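Local atomic coordinates of USP37 protein (Homo sapiens, PDB entry 3U12), a protein that probably removes ubiquitin from proteins as a cysteine-type deubiquitinase, and is represented here by its N-terminal pleckstrin homology (PH) domain. Residues I28-T33 against R65-S70; N72-V77 against M89-D94. All coordinates share one frame; numbering follows the deposited sequence.

Interaction 1 of 2, residues I28-T33 against R65-S70; sequences IRSMQT and RIFQLS. With SO4 (sulfate ion), chain D.
In the beta sandwich of this PH domain, the turn Met31-Thr33 after strand 25-30 is joined to strand 65-68, with which strand 25-30 is not paired, by laying Gln32 over the ring of Phe67. The amide nitrogen NE2 of Gln32 sits 3.2 Å above the plane of the Phe67 ring, displaced toward its rim near CE1 and CZ, with the amide and ring planes 65° apart. The same nitrogen gives a weak hydrogen bond to Ile66 O (3.3 Å), while at the other end of the amide Arg65 NH1 donates to Gln32 OE1 at 2.8 Å, so the amide is held at both ends. Gln32 gets there with CG wedged between its backbone N and carbonyl carbon (chi1 74°) and the chain extended beyond it, running past Arg65 in the opposite direction. The guanidinium is turned 70° from the amide, and Gln32 O lies over one of its faces. In the PH fold two antiparallel sheets pack face to face, and Phe67 points into the space they enclose, where Val56, Leu98 and Leu92 also meet it. Ser30 OG lies in the plane of the ring at its edge, 3.9 Å from Phe67 CE1, and donates to Thr33 OG1 at 2.8 Å, which ties the turn to the strand end. Thr33 CG2 also approaches the ring edge near Phe67 CZ, and lies 3.9 Å from Arg65 CD. Deeper in, Ile28 CG2 meets Phe67 CZ obliquely at 4.0 Å. Farther along, Gln68 NE2 donates to Ser70 O and to a sulfate ion probably from the crystallisation liquor.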
# COMPACT_ATOMS: atom_id res chain seq x y z
N ILE A 28 7.48 -5.85 1.70
CA ILE A 28 7.25 -5.05 2.90
C ILE A 28 8.46 -5.12 3.84
O ILE A 28 9.10 -6.17 3.95
CB ILE A 28 5.92 -5.51 3.61
CG1 ILE A 28 4.68 -5.27 2.69
CG2 ILE A 28 5.71 -4.81 4.97
CD1 ILE A 28 3.48 -5.99 3.14
N ARG A 29 8.75 -4.02 4.53
CA ARG A 29 9.78 -3.93 5.55
C ARG A 29 9.04 -3.38 6.79
O ARG A 29 8.61 -2.23 6.79
CB ARG A 29 10.95 -3.04 5.10
CG ARG A 29 11.99 -2.73 6.18
CD ARG A 29 13.26 -2.07 5.64
NE ARG A 29 12.99 -0.89 4.80
CZ ARG A 29 12.81 0.34 5.27
NH1 ARG A 29 12.85 0.58 6.57
NH2 ARG A 29 12.58 1.35 4.43
N SER A 30 8.81 -4.25 7.79
CA SER A 30 8.11 -3.87 9.03
C SER A 30 8.46 -4.80 10.15
O SER A 30 8.97 -5.90 9.93
CB SER A 30 6.58 -3.84 8.82
OG SER A 30 6.07 -5.15 8.68
N MSE A 31 8.18 -4.36 11.38
CA MSE A 31 8.38 -5.13 12.59
C MSE A 31 7.49 -6.40 12.55
O MSE A 31 7.97 -7.48 12.91
CB MSE A 31 7.99 -4.26 13.81
CG MSE A 31 9.04 -3.24 14.19
SE MSE A 31 10.62 -4.12 14.93
CE MSE A 31 10.07 -4.29 16.83
N GLN A 32 6.21 -6.27 12.07
CA GLN A 32 5.30 -7.43 12.05
C GLN A 32 5.59 -8.40 10.89
O GLN A 32 5.17 -9.56 10.97
CB GLN A 32 3.81 -7.00 12.06
CG GLN A 32 3.26 -6.41 10.74
CD GLN A 32 1.74 -6.32 10.73
OE1 GLN A 32 1.02 -7.13 11.33
NE2 GLN A 32 1.20 -5.32 10.04
N THR A 33 6.26 -7.95 9.82
CA THR A 33 6.56 -8.89 8.73
C THR A 33 8.07 -9.26 8.56
O THR A 33 8.39 -10.19 7.81
CB THR A 33 6.06 -8.33 7.39
OG1 THR A 33 6.87 -7.22 7.03
CG2 THR A 33 4.56 -7.92 7.41
N ARG A 65 -2.44 -9.29 6.61
CA ARG A 65 -1.97 -8.35 7.62
C ARG A 65 -2.54 -6.99 7.34
O ARG A 65 -2.75 -6.62 6.16
CB ARG A 65 -0.43 -8.30 7.69
CG ARG A 65 0.18 -9.64 8.06
CD ARG A 65 1.34 -9.53 9.02
NE ARG A 65 1.51 -10.76 9.79
CZ ARG A 65 1.24 -10.90 11.09
NH1 ARG A 65 0.81 -9.86 11.80
NH2 ARG A 65 1.42 -12.06 11.70
N ILE A 66 -2.79 -6.22 8.39
CA ILE A 66 -3.37 -4.90 8.28
C ILE A 66 -2.45 -3.82 8.88
O ILE A 66 -1.85 -4.02 9.93
CB ILE A 66 -4.80 -4.88 8.87
CG1 ILE A 66 -5.43 -3.48 8.78
CG2 ILE A 66 -4.88 -5.43 10.30
CD1 ILE A 66 -6.85 -3.51 8.79
N PHE A 67 -2.39 -2.66 8.19
CA PHE A 67 -1.56 -1.53 8.56
C PHE A 67 -2.48 -0.35 8.64
O PHE A 67 -3.20 -0.05 7.67
CB PHE A 67 -0.51 -1.33 7.44
CG PHE A 67 0.46 -2.48 7.30
CD1 PHE A 67 1.72 -2.43 7.87
CD2 PHE A 67 0.11 -3.62 6.55
CE1 PHE A 67 2.63 -3.49 7.71
CE2 PHE A 67 1.01 -4.68 6.42
CZ PHE A 67 2.27 -4.60 6.98
N GLN A 68 -2.47 0.33 9.78
CA GLN A 68 -3.26 1.56 9.97
C GLN A 68 -2.72 2.67 9.07
O GLN A 68 -1.51 2.80 8.93
CB GLN A 68 -3.23 2.02 11.44
CG GLN A 68 -4.17 3.22 11.65
CD GLN A 68 -4.39 3.57 13.09
OE1 GLN A 68 -4.56 2.70 13.94
NE2 GLN A 68 -4.42 4.87 13.38
N LEU A 69 -3.64 3.47 8.47
CA LEU A 69 -3.30 4.61 7.62
C LEU A 69 -3.64 5.92 8.27
O LEU A 69 -2.83 6.83 8.21
CB LEU A 69 -3.97 4.52 6.23
CG LEU A 69 -3.55 3.32 5.39
CD1 LEU A 69 -4.35 3.32 4.08
CD2 LEU A 69 -2.04 3.31 5.10
N SER A 70 -4.83 6.04 8.91
CA SER A 70 -5.26 7.28 9.58
C SER A 70 -4.26 7.68 10.66
O SER A 70 -3.89 6.83 11.50
CB SER A 70 -6.64 7.10 10.22
OG SER A 70 -7.63 6.93 9.22
S SO4 D . -5.32 6.61 16.27
O1 SO4 D . -5.24 7.82 17.09
O2 SO4 D . -5.85 5.49 17.07
O3 SO4 D . -6.23 6.85 15.13
O4 SO4 D . -3.98 6.27 15.78

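Interaction 2 of 2, residues N72-V77 against M89-D94; sequences NIKNVV and MLTLQD. With SO4 (sulfate ion), chain C.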
# COMPACT_ATOMS: atom_id res chain seq x y z
N ASN A 72 -1.16 7.90 10.39
CA ASN A 72 -0.04 6.95 10.36
C ASN A 72 0.74 6.96 9.03
O ASN A 72 1.65 6.15 8.85
CB ASN A 72 -0.51 5.52 10.71
CG ASN A 72 0.60 4.57 11.14
OD1 ASN A 72 1.58 4.98 11.76
ND2 ASN A 72 0.49 3.28 10.83
N ILE A 73 0.43 7.87 8.11
CA ILE A 73 1.14 7.97 6.84
C ILE A 73 2.26 9.00 6.97
O ILE A 73 2.02 10.12 7.44
CB ILE A 73 0.20 8.32 5.65
CG1 ILE A 73 -0.83 7.19 5.38
CG2 ILE A 73 1.01 8.62 4.37
CD1 ILE A 73 -1.94 7.62 4.30
N LYS A 74 3.48 8.61 6.58
CA LYS A 74 4.65 9.47 6.60
C LYS A 74 4.83 10.04 5.20
O LYS A 74 4.83 11.26 5.04
CB LYS A 74 5.90 8.71 7.06
CG LYS A 74 7.02 9.65 7.52
CD LYS A 74 8.39 8.99 7.50
CE LYS A 74 8.78 8.38 8.82
NZ LYS A 74 10.24 8.07 8.85
N ASN A 75 4.95 9.16 4.18
CA ASN A 75 5.10 9.61 2.79
C ASN A 75 4.64 8.55 1.78
O ASN A 75 4.50 7.36 2.12
CB ASN A 75 6.53 10.11 2.47
CG ASN A 75 7.65 9.16 2.77
OD1 ASN A 75 7.79 8.11 2.14
ND2 ASN A 75 8.53 9.56 3.68
N VAL A 76 4.32 9.01 0.58
CA VAL A 76 3.88 8.19 -0.55
C VAL A 76 4.63 8.65 -1.79
O VAL A 76 4.60 9.83 -2.15
CB VAL A 76 2.34 8.17 -0.80
CG1 VAL A 76 1.97 7.02 -1.73
CG2 VAL A 76 1.55 8.06 0.50
N VAL A 77 5.35 7.72 -2.43
CA VAL A 77 6.14 8.01 -3.62
C VAL A 77 5.70 7.04 -4.72
O VAL A 77 5.48 5.86 -4.44
CB VAL A 77 7.68 7.89 -3.33
CG1 VAL A 77 8.51 8.13 -4.59
CG2 VAL A 77 8.13 8.85 -2.23
N MSE A 89 5.24 3.40 -3.31
CA MSE A 89 5.98 3.18 -2.06
C MSE A 89 5.39 4.02 -0.95
O MSE A 89 5.34 5.24 -1.03
CB MSE A 89 7.48 3.47 -2.28
CG MSE A 89 8.12 2.44 -3.19
SE MSE A 89 9.68 3.11 -4.08
CE MSE A 89 10.76 1.51 -4.01
N LEU A 90 4.86 3.33 0.03
CA LEU A 90 4.19 3.91 1.18
C LEU A 90 5.03 3.72 2.43
O LEU A 90 5.26 2.58 2.84
CB LEU A 90 2.84 3.19 1.36
CG LEU A 90 1.98 3.53 2.59
CD1 LEU A 90 1.56 4.99 2.60
CD2 LEU A 90 0.76 2.62 2.66
N THR A 91 5.44 4.83 3.06
CA THR A 91 6.14 4.80 4.33
C THR A 91 5.15 5.25 5.40
O THR A 91 4.49 6.28 5.25
CB THR A 91 7.41 5.65 4.32
OG1 THR A 91 8.17 5.35 3.15
CG2 THR A 91 8.27 5.45 5.57
N LEU A 92 5.07 4.49 6.49
CA LEU A 92 4.21 4.81 7.62
C LEU A 92 5.00 5.53 8.71
O LEU A 92 6.22 5.50 8.65
CB LEU A 92 3.53 3.53 8.16
CG LEU A 92 2.66 2.77 7.13
CD1 LEU A 92 2.05 1.50 7.74
CD2 LEU A 92 1.60 3.69 6.52
N GLN A 93 4.32 6.17 9.69
CA GLN A 93 4.96 6.93 10.77
C GLN A 93 5.75 6.03 11.73
O GLN A 93 6.68 6.51 12.39
CB GLN A 93 3.94 7.82 11.52
CG GLN A 93 3.49 9.03 10.67
CD GLN A 93 2.49 9.98 11.31
OE1 GLN A 93 2.45 10.18 12.53
NE2 GLN A 93 1.74 10.69 10.47
N ASP A 94 5.43 4.73 11.76
CA ASP A 94 6.18 3.78 12.58
C ASP A 94 7.37 3.18 11.78
O ASP A 94 8.02 2.25 12.25
CB ASP A 94 5.25 2.70 13.14
CG ASP A 94 4.84 1.63 12.15
OD1 ASP A 94 4.75 1.95 10.94
OD2 ASP A 94 4.54 0.50 12.59
S SO4 C . -1.12 13.25 11.98
O1 SO4 C . -0.73 14.65 12.25
O2 SO4 C . -1.12 12.51 13.25
O3 SO4 C . -2.46 13.23 11.39
O4 SO4 C . -0.16 12.64 11.05
O HOH W 1 7.42 6.13 0.58
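Lys74 N and Asn75 N both donate to Thr91 O, from the same face of its carbonyl plane, at 2.9 and 3.1 Å: a classic beta bulge in the antiparallel hairpin of strands 73-80 and 85-92. From Asn75-Thr91 onward the ladder is regular, with Asn75-Thr91 and Val77-Met89 as hydrogen-bonded pairs and Val76-Leu90 as a non-hydrogen-bonded pair between them. On the inner face Leu90 CD1 touches Val76 CG2 at 3.7 Å, and Ile73, whose side chain crosses that of Leu90 at about a right angle, touches the same CD1 with CG2; Leu115 and Val118 of helix 105-119 lie against Val76 and Ile73 respectively. On the other face the side chains of Asn75 and Thr91 run alongside each other, Asn75 OD1 lying 3.0 Å from Thr91 OG1, and a water donates weakly to Met89 O.

At the strand end Gln93 N donates to Asn72 O (2.8 Å) from above its carbonyl plane, and Asn72 ND2 is held in turn by Gln68 O. The Gln93 side chain, extended beyond CG, then doubles the closure: NE2 gives a nearly straight bond to Ile73 O (3.1 Å, 176°), with that oxygen in the amide plane, and another to O4 of a sulfate ion, probably from the crystallisation liquor, 2.8 Å from NE2, which His71 ND1 and Asn121 ND2 also bind.

How the interactions relate
The two interactions show how one PH domain joins its strands in two ways. Interaction 2 is pairing within a sheet, where backbone bonds do most of the work and side chains pack on the faces; interaction 1 spans strands that are not paired with each other, so side chains carry it. Each runs from the apolar interior to the surface, through Phe67 and Ile28 in one, Ile73, Leu90 and Leu92 in the other, with a glutamine amide toward the surface in each. Their inner sides meet: Leu69 CD2 packs on Leu90 CD2 at 3.8 Å, and Phe67 CB on Leu92 CD1 at 3.8 Å. Only His71 separates 65-70 from 72-77 in the chain.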